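Local coordinates for protein N-alpha-acetyltransferase 38, NatC auxiliary subunit (Saccharomyces cerevisiae, PDB 6YGA) that serves as the small auxiliary subunit of the NatC complex, which acetylates nascent protein N-termini that start with methionine followed by a hydrophobic or amphipathic residue, at residues N12-S17 against K64-D69. Sequence-based numbering, arbitrary orientation.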
ATOM      1  N   ASN C  12      -5.653  37.021 -10.590  1.00 88.08           N
ATOM      2  CA  ASN C  12      -4.641  38.056 -10.730  1.00 90.40           C
ATOM      3  C   ASN C  12      -3.663  37.990  -9.565  1.00 88.72           C
ATOM      4  O   ASN C  12      -4.050  37.700  -8.427  1.00 86.95           O
ATOM      5  CB  ASN C  12      -5.283  39.448 -10.808  1.00 93.89           C
ATOM      6  CG  ASN C  12      -6.120  39.635 -12.064  1.00 95.42           C
ATOM      7  OD1 ASN C  12      -5.589  39.886 -13.147  1.00 99.46           O
ATOM      8  ND2 ASN C  12      -7.436  39.521 -11.921  1.00 92.69           N
ATOM      9  N   THR C  13      -2.395  38.260  -9.863  1.00 90.13           N
ATOM     10  CA  THR C  13      -1.342  38.213  -8.858  1.00 89.36           C
ATOM     11  C   THR C  13      -1.541  39.307  -7.814  1.00 89.24           C
ATOM     12  O   THR C  13      -1.870  40.451  -8.143  1.00 90.42           O
ATOM     13  CB  THR C  13       0.024  38.365  -9.532  1.00 91.11           C
ATOM     14  OG1 THR C  13       0.186  37.341 -10.521  1.00 90.23           O
ATOM     15  CG2 THR C  13       1.149  38.259  -8.517  1.00 91.11           C
ATOM     16  N   LEU C  14      -1.344  38.948  -6.546  1.00 88.02           N
ATOM     17  CA  LEU C  14      -1.490  39.875  -5.433  1.00 87.38           C
ATOM     18  C   LEU C  14      -0.256  39.824  -4.545  1.00 86.63           C
ATOM     19  O   LEU C  14       0.435  38.805  -4.467  1.00 84.92           O
ATOM     20  CB  LEU C  14      -2.738  39.560  -4.593  1.00 85.13           C
ATOM     21  CG  LEU C  14      -4.088  39.703  -5.296  1.00 84.46           C
ATOM     22  CD1 LEU C  14      -5.235  39.408  -4.342  1.00 82.78           C
ATOM     23  CD2 LEU C  14      -4.224  41.095  -5.891  1.00 87.88           C
ATOM     24  N   ILE C  15       0.009  40.939  -3.873  1.00 89.77           N
ATOM     25  CA  ILE C  15       1.113  41.058  -2.929  1.00 91.63           C
ATOM     26  C   ILE C  15       0.512  41.142  -1.534  1.00 92.93           C
ATOM     27  O   ILE C  15      -0.240  42.076  -1.229  1.00 97.94           O
ATOM     28  CB  ILE C  15       1.993  42.281  -3.230  1.00 95.37           C
ATOM     29  CG1 ILE C  15       2.864  42.039  -4.469  1.00 94.97           C
ATOM     30  CG2 ILE C  15       2.868  42.615  -2.032  1.00 97.97           C
ATOM     31  CD1 ILE C  15       2.170  42.291  -5.796  1.00 94.95           C
ATOM     32  N   VAL C  16       0.831  40.164  -0.689  1.00 90.20           N
ATOM     33  CA  VAL C  16       0.257  40.056   0.648  1.00 89.82           C
ATOM     34  C   VAL C  16       1.413  39.980   1.638  1.00 91.58           C
ATOM     35  O   VAL C  16       2.045  38.927   1.786  1.00 89.25           O
ATOM     36  CB  VAL C  16      -0.671  38.844   0.790  1.00 83.94           C
ATOM     37  CG1 VAL C  16      -1.200  38.743   2.214  1.00 83.24           C
ATOM     38  CG2 VAL C  16      -1.819  38.941  -0.200  1.00 81.59           C
ATOM     39  N   SER C  17       1.694  41.091   2.313  1.00 94.63           N
ATOM     40  CA  SER C  17       2.672  41.096   3.390  1.00 96.54           C
ATOM     41  C   SER C  17       2.043  40.498   4.641  1.00 98.61           C
ATOM     42  O   SER C  17       0.922  40.858   5.013  1.00 96.62           O
ATOM     43  CB  SER C  17       3.161  42.517   3.669  1.00100.22           C
ATOM     44  OG  SER C  17       4.079  42.534   4.748  1.00102.44           O
ATOM     45  N   LYS C  64      -1.287  41.469   6.733  1.00 93.96           N
ATOM     46  CA  LYS C  64      -1.000  42.861   7.058  1.00 96.75           C
ATOM     47  C   LYS C  64      -1.586  43.799   6.010  1.00 98.01           C
ATOM     48  O   LYS C  64      -2.244  44.788   6.350  1.00101.43           O
ATOM     49  CB  LYS C  64       0.510  43.075   7.195  1.00 98.05           C
ATOM     50  CG  LYS C  64       0.979  44.477   6.829  1.00103.49           C
ATOM     51  CD  LYS C  64       2.445  44.690   7.177  1.00105.96           C
ATOM     52  CE  LYS C  64       2.987  45.965   6.547  1.00109.16           C
ATOM     53  NZ  LYS C  64       3.121  45.839   5.069  1.00107.42           N
ATOM     54  N   THR C  65      -1.373  43.494   4.730  1.00 97.08           N
ATOM     55  CA  THR C  65      -1.864  44.351   3.662  1.00 98.57           C
ATOM     56  C   THR C  65      -2.000  43.543   2.379  1.00 95.94           C
ATOM     57  O   THR C  65      -1.394  42.480   2.224  1.00 92.91           O
ATOM     58  CB  THR C  65      -0.942  45.552   3.435  1.00101.99           C
ATOM     59  OG1 THR C  65      -1.495  46.390   2.414  1.00104.19           O
ATOM     60  CG2 THR C  65       0.438  45.082   3.003  1.00100.83           C
ATOM     61  N   ILE C  66      -2.804  44.071   1.462  1.00110.08           N
ATOM     62  CA  ILE C  66      -3.025  43.476   0.149  1.00107.54           C
ATOM     63  C   ILE C  66      -2.722  44.533  -0.902  1.00111.40           C
ATOM     64  O   ILE C  66      -3.271  45.640  -0.851  1.00117.80           O
ATOM     65  CB  ILE C  66      -4.464  42.946   0.002  1.00105.63           C
ATOM     66  CG1 ILE C  66      -4.758  41.897   1.075  1.00 99.20           C
ATOM     67  CG2 ILE C  66      -4.676  42.346  -1.377  1.00104.74           C
ATOM     68  CD1 ILE C  66      -6.191  41.411   1.075  1.00 94.70           C
HETATM   69  N   MSE C  67      -1.845  44.200  -1.842  1.00108.72           N
HETATM   70  CA  MSE C  67      -1.468  45.140  -2.894  1.00113.52           C
HETATM   71  C   MSE C  67      -1.483  44.488  -4.274  1.00110.77           C
HETATM   72  O   MSE C  67      -1.229  43.293  -4.403  1.00106.38           O
HETATM   73  CB  MSE C  67      -0.088  45.730  -2.608  1.00119.14           C
HETATM   74  CG  MSE C  67      -0.042  46.599  -1.367  1.00127.79           C
HETATM   75 SE   MSE C  67       1.654  47.538  -1.217  1.00137.82          SE
HETATM   76  CE  MSE C  67       1.325  48.473   0.457  0.51142.97           C
ATOM     77  N   ILE C  68      -1.794  45.279  -5.301  1.00119.15           N
ATOM     78  CA  ILE C  68      -1.841  44.798  -6.676  1.00100.79           C
ATOM     79  C   ILE C  68      -1.049  45.758  -7.554  1.00111.08           C
ATOM     80  O   ILE C  68      -0.913  46.946  -7.244  1.00110.67           O
ATOM     81  CB  ILE C  68      -3.296  44.648  -7.190  1.00100.28           C
ATOM     82  CG1 ILE C  68      -3.343  43.793  -8.460  1.00 98.53           C
ATOM     83  CG2 ILE C  68      -3.921  46.006  -7.457  1.00106.59           C
ATOM     84  CD1 ILE C  68      -4.734  43.641  -9.047  1.00 98.68           C
ATOM     85  N   ASP C  69      -0.506  45.225  -8.648  1.00110.46           N
ATOM     86  CA  ASP C  69       0.227  46.050  -9.599  1.00114.87           C
ATOM     87  C   ASP C  69      -0.700  47.094 -10.208  1.00119.92           C
ATOM     88  O   ASP C  69      -1.849  46.801 -10.550  1.00120.09           O
ATOM     89  CB  ASP C  69       0.831  45.176 -10.701  1.00113.72           C
ATOM     90  CG  ASP C  69       2.143  45.726 -11.232  1.00117.12           C
ATOM     91  OD1 ASP C  69       2.808  46.497 -10.511  1.00118.46           O
ATOM     92  OD2 ASP C  69       2.512  45.385 -12.376  1.00117.97           O
TER
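I15 and M67 face each other as an antiparallel hydrogen-bonded pair: I15 N reaches M67 O at 2.7 Å, and M67 N returns to I15 O at the same 2.7 Å, both donors lying in the carbonyl plane. Toward S17 the ladder slackens. S17 N to T65 O is a weak, bent bond of 3.4 Å, although K64 N still grips S17 O at 2.9 Å. On the face of I15 and M67 the two side chains meet at their roots, CB to CB 4.1 Å; beyond CG the selenomethionine extends away from I15. Further along that face, T65 chi1 of -178° sets OG1 anti to the backbone N and leaves CG2 between N and the carbonyl carbon, facing S17 CB at 3.8 Å. The extended K64 side chain runs alongside S17, and its one bend, at chi4 (-71°), turns NZ to 3.5 Å from S17 OG. On the side of V16 and I66, L14 leans its CD2 branch against CG1 of I68 (3.8 Å), the two side chains crossing at a slant, while CD1 approaches CG2 of I66. Helix 70-76 covers I68 through L73 and L76. The contact joins the first strand, 13-18, to the last, 63-69, as first and last strands meet in the curled sheet of Sm-like folds; M67-D69 also pair with a strand of N-alpha-acetyltransferase 35. Backbone bonds and aliphatic contacts thus hold strand 63-69 to 13-18, while T65 OG1 and I66 N are both hydrogen-bonded to OG1 of T25 of the N-alpha-acetyltransferase 35 chain, so one strand ties the Sm-like core to the large auxiliary subunit.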